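Local structure of cell surface protein (Faecalibacterium prausnitzii A2-165, 4GT6) at residues I26-A40 / V58-P72. The protein is of unknown function but, as an extracellular leucine-rich repeat protein of the BspA type, probably binds other proteins through this repeat region. Sequence-based numbering, arbitrary orientation. Where two conformers were deposited one is given.
With EDO (1,2-ethanediol), chain N.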
loop_
_atom_site.group_PDB
_atom_site.type_symbol
_atom_site.label_atom_id
_atom_site.label_comp_id
_atom_site.label_asym_id
_atom_site.label_seq_id
_atom_site.Cartn_x
_atom_site.Cartn_y
_atom_site.Cartn_z
ATOM N N ILE A 26 -4.957 29.835 6.807
ATOM C CA ILE A 26 -6.433 29.687 6.707
ATOM C C ILE A 26 -6.848 28.578 7.665
ATOM O O ILE A 26 -6.300 27.484 7.583
ATOM C CB ILE A 26 -6.883 29.352 5.254
ATOM C CG1 ILE A 26 -6.504 30.457 4.235
ATOM C CG2 ILE A 26 -8.399 28.995 5.203
ATOM C CD1 ILE A 26 -6.952 31.843 4.543
ATOM N N THR A 27 -7.821 28.831 8.552
ATOM C CA THR A 27 -8.227 27.801 9.515
ATOM C C THR A 27 -9.672 27.325 9.346
ATOM O O THR A 27 -10.020 26.280 9.890
ATOM C CB THR A 27 -8.018 28.306 10.953
ATOM O OG1 THR A 27 -8.717 29.545 11.110
ATOM C CG2 THR A 27 -6.530 28.460 11.312
ATOM N N LYS A 28 -10.502 28.080 8.618
ATOM C CA LYS A 28 -11.907 27.732 8.380
ATOM C C LYS A 28 -12.395 28.377 7.093
ATOM O O LYS A 28 -11.943 29.468 6.730
ATOM C CB LYS A 28 -12.787 28.205 9.574
ATOM C CG LYS A 28 -14.231 27.665 9.583
ATOM C CD LYS A 28 -15.022 28.140 10.816
ATOM C CE LYS A 28 -16.280 27.322 10.992
ATOM N NZ LYS A 28 -16.918 27.554 12.315
ATOM N N TYR A 29 -13.331 27.710 6.418
ATOM C CA TYR A 29 -13.995 28.239 5.240
ATOM C C TYR A 29 -15.492 28.166 5.538
ATOM O O TYR A 29 -15.982 27.081 5.869
ATOM C CB TYR A 29 -13.620 27.478 3.973
ATOM C CG TYR A 29 -14.497 27.862 2.803
ATOM C CD1 TYR A 29 -14.369 29.109 2.188
ATOM C CD2 TYR A 29 -15.462 26.988 2.314
ATOM C CE1 TYR A 29 -15.137 29.448 1.076
ATOM C CE2 TYR A 29 -16.245 27.319 1.208
ATOM C CZ TYR A 29 -16.066 28.542 0.585
ATOM O OH TYR A 29 -16.808 28.851 -0.520
ATOM N N THR A 30 -16.206 29.298 5.431
ATOM C CA THR A 30 -17.633 29.341 5.814
ATOM C C THR A 30 -18.574 29.499 4.611
ATOM O O THR A 30 -19.788 29.674 4.801
ATOM C CB THR A 30 -17.853 30.489 6.814
ATOM O OG1 THR A 30 -17.584 31.729 6.154
ATOM C CG2 THR A 30 -17.000 30.340 8.068
ATOM N N GLY A 31 -18.033 29.408 3.398
ATOM C CA GLY A 31 -18.855 29.514 2.192
ATOM C C GLY A 31 -19.405 28.172 1.715
ATOM O O GLY A 31 -19.366 27.174 2.437
ATOM N N ASN A 32 -19.906 28.138 0.487
ATOM C CA ASN A 32 -20.479 26.921 -0.090
ATOM C C ASN A 32 -20.189 26.847 -1.605
ATOM O O ASN A 32 -20.947 26.232 -2.348
ATOM C CB ASN A 32 -22.004 26.828 0.183
ATOM C CG ASN A 32 -22.799 27.999 -0.341
ATOM O OD1 ASN A 32 -22.395 28.687 -1.279
ATOM N ND2 ASN A 32 -23.943 28.255 0.277
ATOM N N GLU A 33 -19.079 27.426 -2.049
ATOM C CA GLU A 33 -18.697 27.384 -3.474
ATOM C C GLU A 33 -18.297 25.977 -3.914
ATOM O O GLU A 33 -17.865 25.171 -3.082
ATOM C CB GLU A 33 -17.499 28.328 -3.726
ATOM C CG GLU A 33 -17.776 29.782 -3.373
ATOM C CD GLU A 33 -16.500 30.598 -3.289
ATOM O OE1 GLU A 33 -15.794 30.524 -2.254
ATOM O OE2 GLU A 33 -16.174 31.261 -4.296
ATOM N N HIS A 34 -18.412 25.702 -5.221
ATOM C CA HIS A 34 -17.989 24.448 -5.841
ATOM C C HIS A 34 -16.652 24.649 -6.571
ATOM O O HIS A 34 -15.998 23.667 -6.926
ATOM C CB HIS A 34 -19.071 23.864 -6.776
ATOM C CG HIS A 34 -19.398 24.738 -7.944
ATOM N ND1 HIS A 34 -20.338 25.754 -7.853
ATOM C CD2 HIS A 34 -18.910 24.704 -9.203
ATOM C CE1 HIS A 34 -20.361 26.325 -9.050
ATOM N NE2 HIS A 34 -19.529 25.713 -9.896
ATOM N N ARG A 35 -16.263 25.916 -6.803
ATOM C CA ARG A 35 -14.952 26.305 -7.362
ATOM C C ARG A 35 -14.300 27.208 -6.329
ATOM O O ARG A 35 -14.754 28.339 -6.113
ATOM C CB ARG A 35 -15.062 27.030 -8.717
ATOM C CG ARG A 35 -15.831 26.282 -9.787
ATOM C CD ARG A 35 -15.607 26.917 -11.171
ATOM N NE ARG A 35 -14.226 26.715 -11.638
ATOM C CZ ARG A 35 -13.747 25.574 -12.138
ATOM N NH1 ARG A 35 -14.531 24.510 -12.256
ATOM N NH2 ARG A 35 -12.475 25.484 -12.504
ATOM N N ILE A 36 -13.298 26.683 -5.641
ATOM C CA ILE A 36 -12.658 27.382 -4.526
ATOM C C ILE A 36 -11.414 28.122 -5.000
ATOM O O ILE A 36 -10.624 27.585 -5.775
ATOM C CB ILE A 36 -12.334 26.364 -3.392
ATOM C CG1 ILE A 36 -13.631 25.882 -2.684
ATOM C CG2 ILE A 36 -11.291 26.897 -2.360
ATOM C CD1 ILE A 36 -14.271 26.904 -1.749
ATOM N N THR A 37 -11.268 29.354 -4.522
ATOM C CA THR A 37 -10.091 30.175 -4.747
ATOM C C THR A 37 -9.563 30.576 -3.374
ATOM O O THR A 37 -10.165 31.422 -2.702
ATOM C CB THR A 37 -10.403 31.403 -5.622
ATOM O OG1 THR A 37 -10.921 30.946 -6.858
ATOM C CG2 THR A 37 -9.159 32.268 -5.861
ATOM N N ILE A 38 -8.442 29.971 -2.964
ATOM C CA ILE A 38 -7.837 30.296 -1.672
ATOM C C ILE A 38 -7.236 31.696 -1.791
ATOM O O ILE A 38 -6.556 31.957 -2.774
ATOM C CB ILE A 38 -6.771 29.228 -1.265
ATOM C CG1 ILE A 38 -7.369 27.775 -1.158
ATOM C CG2 ILE A 38 -6.004 29.665 0.005
ATOM C CD1 ILE A 38 -8.406 27.562 -0.054
ATOM N N PRO A 39 -7.513 32.615 -0.847
ATOM C CA PRO A 39 -6.972 33.980 -0.979
ATOM C C PRO A 39 -5.442 34.011 -0.844
ATOM O O PRO A 39 -4.884 33.208 -0.105
ATOM C CB PRO A 39 -7.649 34.741 0.173
ATOM C CG PRO A 39 -7.947 33.692 1.196
ATOM C CD PRO A 39 -8.329 32.470 0.382
ATOM N N ALA A 40 -4.783 34.867 -1.628
ATOM C CA ALA A 40 -3.325 35.060 -1.583
ATOM C C ALA A 40 -2.946 35.930 -0.383
ATOM O O ALA A 40 -1.808 35.878 0.110
ATOM C CB ALA A 40 -2.841 35.706 -2.870
ATOM N N VAL A 58 -9.431 22.185 6.736
ATOM C CA VAL A 58 -10.315 23.294 6.257
ATOM C C VAL A 58 -11.460 22.773 5.370
ATOM O O VAL A 58 -12.616 23.186 5.550
ATOM C CB VAL A 58 -9.520 24.446 5.558
ATOM C CG1 VAL A 58 -10.479 25.523 5.022
ATOM C CG2 VAL A 58 -8.540 25.095 6.547
ATOM N N PHE A 59 -11.165 21.844 4.438
ATOM C CA PHE A 59 -12.228 21.283 3.573
ATOM C C PHE A 59 -12.469 19.795 3.862
ATOM O O PHE A 59 -13.011 19.063 3.018
ATOM C CB PHE A 59 -11.880 21.486 2.090
ATOM C CG PHE A 59 -11.814 22.948 1.755
ATOM C CD1 PHE A 59 -12.961 23.646 1.393
ATOM C CD2 PHE A 59 -10.604 23.629 1.785
ATOM C CE1 PHE A 59 -12.900 25.015 1.113
ATOM C CE2 PHE A 59 -10.551 24.998 1.497
ATOM C CZ PHE A 59 -11.703 25.676 1.184
ATOM N N CYS A 60 -12.112 19.363 5.072
ATOM C CA CYS A 60 -12.296 17.984 5.509
ATOM C C CYS A 60 -13.794 17.653 5.551
ATOM O O CYS A 60 -14.567 18.376 6.199
ATOM C CB CYS A 60 -11.653 17.765 6.873
ATOM S SG CYS A 60 -11.795 16.063 7.475
ATOM N N ASN A 61 -14.218 16.600 4.820
ATOM C CA ASN A 61 -15.637 16.205 4.756
ATOM C C ASN A 61 -16.533 17.375 4.295
ATOM O O ASN A 61 -17.664 17.491 4.750
ATOM C CB ASN A 61 -16.136 15.665 6.114
ATOM C CG ASN A 61 -15.515 14.354 6.480
ATOM O OD1 ASN A 61 -15.471 13.437 5.662
ATOM N ND2 ASN A 61 -14.969 14.254 7.701
ATOM N N TYR A 62 -16.027 18.223 3.385
ATOM C CA TYR A 62 -16.764 19.399 2.865
ATOM C C TYR A 62 -18.125 18.916 2.411
ATOM O O TYR A 62 -18.189 17.982 1.621
ATOM C CB TYR A 62 -15.957 20.019 1.720
ATOM C CG TYR A 62 -16.546 21.297 1.157
ATOM C CD1 TYR A 62 -16.639 22.449 1.938
ATOM C CD2 TYR A 62 -16.897 21.386 -0.187
ATOM C CE1 TYR A 62 -17.114 23.651 1.406
ATOM C CE2 TYR A 62 -17.371 22.578 -0.735
ATOM C CZ TYR A 62 -17.468 23.712 0.063
ATOM O OH TYR A 62 -17.949 24.878 -0.472
ATOM N N LYS A 63 -19.210 19.465 2.969
ATOM C CA LYS A 63 -20.542 18.904 2.709
ATOM C C LYS A 63 -21.169 19.348 1.372
ATOM O O LYS A 63 -22.146 18.737 0.935
ATOM C CB LYS A 63 -21.490 19.234 3.882
ATOM C CG LYS A 63 -21.838 20.708 4.038
ATOM C CD LYS A 63 -22.764 20.936 5.242
ATOM C CE LYS A 63 -24.185 21.227 4.831
ATOM N NZ LYS A 63 -24.883 22.071 5.840
ATOM N N TYR A 64 -20.633 20.387 0.745
ATOM C CA TYR A 64 -21.179 20.915 -0.502
ATOM C C TYR A 64 -20.471 20.334 -1.721
ATOM O O TYR A 64 -19.420 19.711 -1.591
ATOM C CB TYR A 64 -21.052 22.444 -0.513
ATOM C CG TYR A 64 -21.667 23.090 0.708
ATOM C CD1 TYR A 64 -23.048 23.108 0.892
ATOM C CD2 TYR A 64 -20.868 23.648 1.698
ATOM C CE1 TYR A 64 -23.619 23.699 2.019
ATOM C CE2 TYR A 64 -21.425 24.237 2.830
ATOM C CZ TYR A 64 -22.799 24.249 2.992
ATOM O OH TYR A 64 -23.343 24.853 4.100
ATOM N N VAL A 65 -21.036 20.563 -2.918
ATOM C CA VAL A 65 -20.390 20.103 -4.148
ATOM C C VAL A 65 -19.052 20.831 -4.285
ATOM O O VAL A 65 -18.990 22.036 -4.041
ATOM C CB VAL A 65 -21.288 20.321 -5.398
ATOM C CG1 VAL A 65 -20.528 19.956 -6.685
ATOM C CG2 VAL A 65 -22.587 19.511 -5.286
ATOM N N LEU A 66 -17.990 20.104 -4.670
ATOM C CA LEU A 66 -16.665 20.721 -4.844
ATOM C C LEU A 66 -15.969 20.073 -6.014
ATOM O O LEU A 66 -15.725 18.860 -5.979
ATOM C CB LEU A 66 -15.803 20.611 -3.577
ATOM C CG LEU A 66 -14.392 21.214 -3.698
ATOM C CD1 LEU A 66 -14.435 22.739 -3.929
ATOM C CD2 LEU A 66 -13.534 20.878 -2.454
ATOM N N THR A 67 -15.663 20.874 -7.048
ATOM C CA THR A 67 -15.064 20.339 -8.276
ATOM C C THR A 67 -13.605 20.789 -8.473
ATOM O O THR A 67 -12.830 20.071 -9.109
ATOM C CB THR A 67 -15.970 20.701 -9.504
ATOM O OG1 THR A 67 -15.686 19.813 -10.576
ATOM C CG2 THR A 67 -15.851 22.159 -9.960
ATOM N N SER A 68 -13.250 21.980 -7.992
ATOM C CA SER A 68 -11.899 22.487 -8.218
ATOM C C SER A 68 -11.452 23.419 -7.116
ATOM O O SER A 68 -12.272 24.048 -6.448
ATOM C CB SER A 68 -11.832 23.229 -9.560
ATOM O OG SER A 68 -12.586 24.428 -9.511
ATOM N N VAL A 69 -10.131 23.460 -6.911
ATOM C CA VAL A 69 -9.490 24.311 -5.921
ATOM C C VAL A 69 -8.292 24.988 -6.575
ATOM O O VAL A 69 -7.471 24.335 -7.220
ATOM C CB VAL A 69 -9.057 23.472 -4.677
ATOM C CG1 VAL A 69 -8.163 24.295 -3.741
ATOM C CG2 VAL A 69 -10.265 22.917 -3.924
ATOM N N GLN A 70 -8.196 26.293 -6.403
ATOM C CA GLN A 70 -7.066 27.058 -6.867
ATOM C C GLN A 70 -6.355 27.576 -5.640
ATOM O O GLN A 70 -7.002 28.135 -4.739
ATOM C CB GLN A 70 -7.537 28.199 -7.772
ATOM C CG GLN A 70 -6.408 29.069 -8.223
ATOM C CD GLN A 70 -6.960 30.243 -8.962
ATOM O OE1 GLN A 70 -7.140 31.337 -8.412
ATOM N NE2 GLN A 70 -7.228 30.028 -10.222
ATOM N N ILE A 71 -5.022 27.379 -5.606
ATOM C CA ILE A 71 -4.143 27.769 -4.504
ATOM C C ILE A 71 -3.189 28.878 -4.974
ATOM O O ILE A 71 -2.601 28.716 -6.046
ATOM C CB ILE A 71 -3.358 26.503 -4.034
ATOM C CG1 ILE A 71 -4.307 25.337 -3.630
ATOM C CG2 ILE A 71 -2.335 26.819 -2.932
ATOM C CD1 ILE A 71 -3.598 24.061 -2.990
ATOM N N PRO A 72 -2.955 29.955 -4.205
ATOM C CA PRO A 72 -1.966 30.942 -4.645
ATOM C C PRO A 72 -0.529 30.444 -4.426
ATOM O O PRO A 72 -0.292 29.539 -3.604
ATOM C CB PRO A 72 -2.288 32.149 -3.776
ATOM C CG PRO A 72 -2.821 31.571 -2.509
ATOM C CD PRO A 72 -3.556 30.335 -2.901
HETATM C C1 EDO N . -16.042 23.199 5.529
HETATM O O1 EDO N . -15.166 23.919 4.675
HETATM C C2 EDO N . -15.710 21.687 5.477
HETATM O O2 EDO N . -14.595 21.379 6.279
HETATM O O HOH W 1 -13.608 24.941 7.304
HETATM O O HOH W 2 -24.404 27.225 2.856
HETATM O O HOH W 3 -11.175 26.609 -8.424
#
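Tyr29 overlaps the end of the Phe59 ring, its CD2 3.4 Å from Phe59 CE1, the two planes inclined at 39°. A chi1 of 170° swings CG of Tyr29 to the far side of its own N, toward 58-72, and sets CE2 against Tyr62 CE1. Its hydroxyl is gripped twice within 26-40, giving its proton to Glu33 OE1 on the anti lone pair and accepting the Glu33 N-H. Tyr62 holds the same residue from across the contact: its OH donates to Glu33 O at 2.6 Å, in the carbonyl plane. Replaced by an alanine, Tyr29 would probably leave a gap beside Phe59 and Tyr62 and set the Glu33 carboxylate free to swing. After the 30-34 loop, strand 35-37 runs parallel to 68-71, part of the BspA-type leucine-rich repeat region, and edges its sheet at the N-terminal end, with 91-94 on the other side. Ile36 N bonds to Ser68 O at 2.9 Å, and Ile36 O takes Gln70 N. Inside, Ile36 CG1 presses tightly on Leu66 CD1 at 3.5 Å, while Ile38 CD1 meets the Phe59 edge. On the opposite face the Arg35 guanidinium lies flat over Ser68 OG; in the loops, Asn32 CB sits over the Tyr64 ring, 3.6 Å from its centroid.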